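Local coordinates for protein probable dehydrogenase (Bordetella bronchiseptica, PDB 3MOI) that is probably an NAD(P)-dependent oxidoreductase of the GFO/IDH/MocA family, pairing a Rossmann-type nucleotide-binding domain with a sheet-based C-terminal domain, at residues H181-I186 with E370-V375; A215-L220 with C225-Y230. One frame throughout, in Å; residues are numbered along the deposited sequence.

Interaction 1: residues H181-I186 with E370-V375; sequences HQIDSI and EVCLAV
Ile-183 reaches across from its helix and lays CD1 against CG1 of Val-371, the same methyl also touching SG of Cys-372. The tightest approach is CD1 of Ile-183 to CG1 of Val-371, 3.5 Å, and CG2 of Ile-183 meets that same valine methyl at 3.9 Å, so a single branch of the valine sits against both arms of the isoleucine. The two side chains pass each other in opposite directions instead of meeting end on. Chain extension explains the reach: CG1 of Ile-183 lies beside the backbone N and the chain then runs on fully extended (chi2 170°), which places CD1 against the valine and 4.0 Å from SG of Cys-372. On the valine, CG1 stands opposite the backbone N (chi1 170°) and is the methyl presented to the isoleucine.

The example illustrates how two helices far apart in sequence can share one face of a sheet while touching each other sparingly. Helices 179-190 and 362-381 both pack on the mixed sheet of the C-terminal domain: Ile-183 also rests on Met-228 and Ile-194, and Val-375 on Ala-199 and Thr-201. Their direct contact buries 130 Å², and the nearest CA atoms, those of Ile-183 and Val-371, are 7.8 Å apart.

Asp-184 OD1 is hydrogen-bonded to Thr-368 OG1, a second tie between the two helices one turn before Cys-372. Polar groups on other sides of the helices have partners of their own. Within helix 179-190, the carbonyl O of His-181 accepts from both N and OG of Ser-185, the hydroxyl standing 2.7 Å from it. Glu-370 turns its carboxylate to Arg-101 and Arg-387 in two salt bridges.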
loop_
_atom_site.group_PDB
_atom_site.type_symbol
_atom_site.label_atom_id
_atom_site.label_comp_id
_atom_site.label_asym_id
_atom_site.label_seq_id
_atom_site.Cartn_x
_atom_site.Cartn_y
_atom_site.Cartn_z
ATOM N N HIS A 181 -10.315 -9.284 8.442
ATOM C CA HIS A 181 -9.897 -8.212 9.352
ATOM C C HIS A 181 -9.732 -6.868 8.628
ATOM O O HIS A 181 -10.150 -5.821 9.132
ATOM C CB HIS A 181 -8.616 -8.599 10.078
ATOM C CG HIS A 181 -8.758 -9.759 11.008
ATOM N ND1 HIS A 181 -9.755 -9.834 11.968
ATOM C CD2 HIS A 181 -7.972 -10.850 11.188
ATOM C CE1 HIS A 181 -9.627 -10.965 12.645
ATOM N NE2 HIS A 181 -8.534 -11.588 12.213
ATOM N N GLN A 182 -9.221 -6.893 7.422
ATOM C CA GLN A 182 -9.078 -5.662 6.690
ATOM C C GLN A 182 -10.423 -5.239 6.146
ATOM O O GLN A 182 -10.790 -4.068 6.196
ATOM C CB GLN A 182 -8.058 -5.839 5.557
ATOM C CG GLN A 182 -6.651 -6.077 6.072
ATOM C CD GLN A 182 -5.670 -6.441 5.047
ATOM O OE1 GLN A 182 -5.926 -7.301 4.258
ATOM N NE2 GLN A 182 -4.494 -5.811 5.059
ATOM N N ILE A 183 -11.190 -6.190 5.634
ATOM C CA ILE A 183 -12.417 -5.830 5.024
ATOM C C ILE A 183 -13.283 -5.214 6.106
ATOM O O ILE A 183 -13.889 -4.189 5.888
ATOM C CB ILE A 183 -13.118 -7.039 4.409
ATOM C CG1 ILE A 183 -12.302 -7.638 3.255
ATOM C CG2 ILE A 183 -14.550 -6.691 3.908
ATOM C CD1 ILE A 183 -12.867 -8.993 2.803
ATOM N N ASP A 184 -13.361 -5.836 7.277
ATOM C CA ASP A 184 -14.253 -5.312 8.310
ATOM C C ASP A 184 -13.801 -3.954 8.786
ATOM O O ASP A 184 -14.634 -3.109 9.131
ATOM C CB ASP A 184 -14.330 -6.235 9.515
ATOM C CG ASP A 184 -15.076 -7.527 9.222
ATOM O OD1 ASP A 184 -15.953 -7.549 8.333
ATOM O OD2 ASP A 184 -14.747 -8.531 9.872
ATOM N N SER A 185 -12.478 -3.728 8.785
ATOM C CA SER A 185 -11.970 -2.444 9.239
ATOM C C SER A 185 -12.332 -1.365 8.242
ATOM O O SER A 185 -12.702 -0.219 8.635
ATOM C CB SER A 185 -10.464 -2.516 9.470
ATOM O OG SER A 185 -10.244 -3.517 10.474
ATOM N N ILE A 186 -12.239 -1.723 6.965
ATOM C CA ILE A 186 -12.561 -0.765 5.915
ATOM C C ILE A 186 -14.029 -0.398 6.037
ATOM O O ILE A 186 -14.362 0.749 6.102
ATOM C CB ILE A 186 -12.226 -1.322 4.570
ATOM C CG1 ILE A 186 -10.693 -1.408 4.404
ATOM C CG2 ILE A 186 -12.783 -0.489 3.500
ATOM C CD1 ILE A 186 -10.263 -2.249 3.230
ATOM N N GLU A 370 -19.383 -12.259 1.364
ATOM C CA GLU A 370 -19.533 -12.056 -0.095
ATOM C C GLU A 370 -18.373 -11.327 -0.642
ATOM O O GLU A 370 -17.967 -11.574 -1.759
ATOM C CB GLU A 370 -20.797 -11.337 -0.472
ATOM C CG GLU A 370 -22.024 -12.202 -0.266
ATOM C CD GLU A 370 -23.340 -11.461 -0.374
ATOM O OE1 GLU A 370 -23.341 -10.233 -0.597
ATOM O OE2 GLU A 370 -24.410 -12.107 -0.262
ATOM N N VAL A 371 -17.810 -10.419 0.146
ATOM C CA VAL A 371 -16.642 -9.698 -0.338
ATOM C C VAL A 371 -15.455 -10.664 -0.490
ATOM O O VAL A 371 -14.773 -10.643 -1.495
ATOM C CB VAL A 371 -16.284 -8.531 0.585
ATOM C CG1 VAL A 371 -14.943 -7.959 0.212
ATOM C CG2 VAL A 371 -17.422 -7.460 0.565
ATOM N N CYS A 372 -15.225 -11.528 0.486
ATOM C CA CYS A 372 -14.246 -12.596 0.271
ATOM C C CYS A 372 -14.507 -13.403 -1.018
ATOM O O CYS A 372 -13.572 -13.662 -1.794
ATOM C CB CYS A 372 -14.262 -13.595 1.418
ATOM S SG CYS A 372 -13.758 -12.904 3.016
ATOM N N LEU A 373 -15.753 -13.800 -1.274
ATOM C CA LEU A 373 -16.038 -14.592 -2.495
ATOM C C LEU A 373 -15.704 -13.788 -3.735
ATOM O O LEU A 373 -15.230 -14.347 -4.724
ATOM C CB LEU A 373 -17.500 -15.097 -2.567
ATOM C CG LEU A 373 -17.858 -16.129 -1.441
ATOM C CD1 LEU A 373 -19.361 -16.420 -1.321
ATOM C CD2 LEU A 373 -17.081 -17.429 -1.571
ATOM N N ALA A 374 -15.888 -12.482 -3.675
ATOM C CA ALA A 374 -15.664 -11.648 -4.830
ATOM C C ALA A 374 -14.158 -11.516 -5.080
ATOM O O ALA A 374 -13.704 -11.442 -6.239
ATOM C CB ALA A 374 -16.366 -10.291 -4.668
ATOM N N VAL A 375 -13.366 -11.561 -4.017
ATOM C CA VAL A 375 -11.903 -11.637 -4.156
ATOM C C VAL A 375 -11.514 -12.934 -4.878
ATOM O O VAL A 375 -10.677 -12.922 -5.806
ATOM C CB VAL A 375 -11.200 -11.561 -2.790
ATOM C CG1 VAL A 375 -9.724 -11.970 -2.928
ATOM C CG2 VAL A 375 -11.350 -10.104 -2.194
#

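Interaction 2: residues A215-L220 with C225-Y230; sequences AAMLTL and CAVMVY
Ala-216 and Met-228 face each other as a hydrogen-bonded antiparallel pair, as do Leu-218 and Ala-226, and these two pairs supply the four backbone bonds between the two segments. The bonds from Leu-218 N to Ala-226 O (2.7 Å) and from Met-228 N to Ala-216 O (2.8 Å) are nearly straight at the hydrogen, whereas Ala-216 N reaches Met-228 O with a more bent 145°. Between them lies the non-hydrogen-bonded pair Met-217 and Val-227, with Ala-215/Val-229 and Thr-219/Cys-225 beyond. Here CA-H groups approach carbonyls; CA of Val-227 lies 3.3 Å from O of Ala-216.

Side chains then alternate between the two faces of the sheet. On one, the side chains of Met-217 and Val-227 cross obliquely, CG of the first 4.1 Å from CG2 of the second, and the sulfur SD of Met-217 comes to 4.3 Å from CB of Cys-225. Farther along, OG1 of Thr-219 and SG of Cys-225 lie 4.0 Å apart, without a bond between them. On the other face, CB of Leu-218 meets CB of Ala-226 at 4.2 Å; Ala-216 and Ala-226 each set a small side chain against a bulky one, Met-228 and Leu-218 respectively.

A hairpin of this kind shows how one pair of strands can serve two different interfaces. The face with Met-217 and Val-227 turns to the second subunit, where each packs on its own counterpart, and Thr-219 OG1 is hydrogen-bonded to Arg-198 of that subunit. The Leu-218 and Met-228 face is covered by helix 179-190, with Ile-186 touching both. At the edges, strand 194-202 bonds to 213-220, and strand 145-153 runs parallel beside 225-231, placing the hairpin in the interior of the mixed sheet.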
loop_
_atom_site.group_PDB
_atom_site.type_symbol
_atom_site.label_atom_id
_atom_site.label_comp_id
_atom_site.label_asym_id
_atom_site.label_seq_id
_atom_site.Cartn_x
_atom_site.Cartn_y
_atom_site.Cartn_z
ATOM N N ALA A 215 -3.608 -8.937 -3.419
ATOM C CA ALA A 215 -3.661 -7.519 -3.676
ATOM C C ALA A 215 -5.055 -7.185 -4.181
ATOM O O ALA A 215 -5.535 -7.845 -5.121
ATOM C CB ALA A 215 -2.516 -7.054 -4.710
ATOM N N ALA A 216 -5.680 -6.176 -3.562
ATOM C CA ALA A 216 -7.056 -5.778 -3.921
ATOM C C ALA A 216 -7.325 -4.307 -3.855
ATOM O O ALA A 216 -6.781 -3.607 -3.009
ATOM C CB ALA A 216 -8.131 -6.510 -3.018
ATOM N N MET A 217 -8.221 -3.874 -4.741
ATOM C CA MET A 217 -8.772 -2.569 -4.715
ATOM C C MET A 217 -10.281 -2.716 -4.545
ATOM O O MET A 217 -11.004 -3.306 -5.415
ATOM C CB MET A 217 -8.471 -1.754 -5.978
ATOM C CG MET A 217 -8.635 -0.229 -5.623
ATOM S SD MET A 217 -8.327 1.030 -6.803
ATOM C CE MET A 217 -7.323 -0.016 -7.664
ATOM N N LEU A 218 -10.759 -2.116 -3.474
ATOM C CA LEU A 218 -12.152 -2.180 -3.124
ATOM C C LEU A 218 -12.807 -0.858 -3.477
ATOM O O LEU A 218 -12.373 0.220 -2.982
ATOM C CB LEU A 218 -12.274 -2.427 -1.614
ATOM C CG LEU A 218 -12.282 -3.844 -1.022
ATOM C CD1 LEU A 218 -11.507 -4.823 -1.773
ATOM C CD2 LEU A 218 -11.936 -3.875 0.489
ATOM N N THR A 219 -13.835 -0.894 -4.301
ATOM C CA THR A 219 -14.552 0.335 -4.575
ATOM C C THR A 219 -15.708 0.524 -3.552
ATOM O O THR A 219 -16.519 -0.357 -3.348
ATOM C CB THR A 219 -15.130 0.341 -5.974
ATOM O OG1 THR A 219 -14.056 0.194 -6.908
ATOM C CG2 THR A 219 -15.903 1.662 -6.231
ATOM N N LEU A 220 -15.768 1.683 -2.925
ATOM C CA LEU A 220 -16.811 1.965 -1.993
ATOM C C LEU A 220 -17.877 2.779 -2.719
ATOM O O LEU A 220 -17.829 3.079 -3.891
ATOM C CB LEU A 220 -16.270 2.683 -0.781
ATOM C CG LEU A 220 -15.103 2.021 -0.050
ATOM C CD1 LEU A 220 -14.676 2.907 1.084
ATOM C CD2 LEU A 220 -15.438 0.649 0.478
ATOM N N CYS A 225 -12.263 4.696 -2.721
ATOM C CA CYS A 225 -11.720 3.315 -2.756
ATOM C C CYS A 225 -10.733 2.985 -1.640
ATOM O O CYS A 225 -10.110 3.861 -1.092
ATOM C CB CYS A 225 -11.017 3.057 -4.064
ATOM S SG CYS A 225 -12.099 3.376 -5.493
ATOM N N ALA A 226 -10.603 1.700 -1.337
ATOM C CA ALA A 226 -9.656 1.175 -0.386
ATOM C C ALA A 226 -8.735 0.160 -1.075
ATOM O O ALA A 226 -9.177 -0.741 -1.742
ATOM C CB ALA A 226 -10.377 0.486 0.653
ATOM N N VAL A 227 -7.441 0.311 -0.933
ATOM C CA VAL A 227 -6.517 -0.707 -1.380
ATOM C C VAL A 227 -6.229 -1.595 -0.189
ATOM O O VAL A 227 -5.990 -1.093 0.897
ATOM C CB VAL A 227 -5.180 -0.035 -1.876
ATOM C CG1 VAL A 227 -3.974 -1.004 -1.821
ATOM C CG2 VAL A 227 -5.351 0.535 -3.254
ATOM N N MET A 228 -6.203 -2.907 -0.405
ATOM C CA MET A 228 -5.975 -3.898 0.650
ATOM C C MET A 228 -4.917 -4.841 0.076
ATOM O O MET A 228 -5.090 -5.379 -1.029
ATOM C CB MET A 228 -7.294 -4.614 0.942
ATOM C CG MET A 228 -7.313 -5.771 1.911
ATOM S SD MET A 228 -8.943 -6.667 1.991
ATOM C CE MET A 228 -9.843 -5.296 1.523
ATOM N N VAL A 229 -3.809 -4.979 0.797
ATOM C CA VAL A 229 -2.724 -5.852 0.427
ATOM C C VAL A 229 -2.337 -6.700 1.626
ATOM O O VAL A 229 -2.211 -6.202 2.741
ATOM C CB VAL A 229 -1.458 -5.050 -0.014
ATOM C CG1 VAL A 229 -0.228 -5.992 -0.098
ATOM C CG2 VAL A 229 -1.669 -4.336 -1.335
ATOM N N TYR A 230 -2.104 -7.984 1.402
ATOM C CA TYR A 230 -1.787 -8.946 2.502
ATOM C C TYR A 230 -0.824 -9.967 1.964
ATOM O O TYR A 230 -1.041 -10.496 0.861
ATOM C CB TYR A 230 -3.034 -9.707 2.994
ATOM C CG TYR A 230 -2.706 -10.479 4.214
ATOM C CD1 TYR A 230 -3.020 -9.999 5.456
ATOM C CD2 TYR A 230 -1.968 -11.678 4.138
ATOM C CE1 TYR A 230 -2.683 -10.702 6.574
ATOM C CE2 TYR A 230 -1.627 -12.340 5.222
ATOM C CZ TYR A 230 -1.980 -11.842 6.466
ATOM O OH TYR A 230 -1.630 -12.525 7.609
#

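How the interactions relate
Interactions 1 and 2 are successive layers of the C-terminal domain, their centres about 9 Å apart. Helix 179-190 belongs to the first and covers the hairpin of the second: Ile-186 packs on the hairpin, and Gln-182 NE2 makes a probable hydrogen bond to Val-229 O. Along the chain, 181-186 comes first, then both hairpin strands, and 370-375 only near the C terminus, so helix 362-381 packs on a sheet most of whose strands precede it in the chain, strand 385-386 being added after it. The result is a helix layer on one face of the mixed sheet, with the opposite face of the hairpin left for the second subunit.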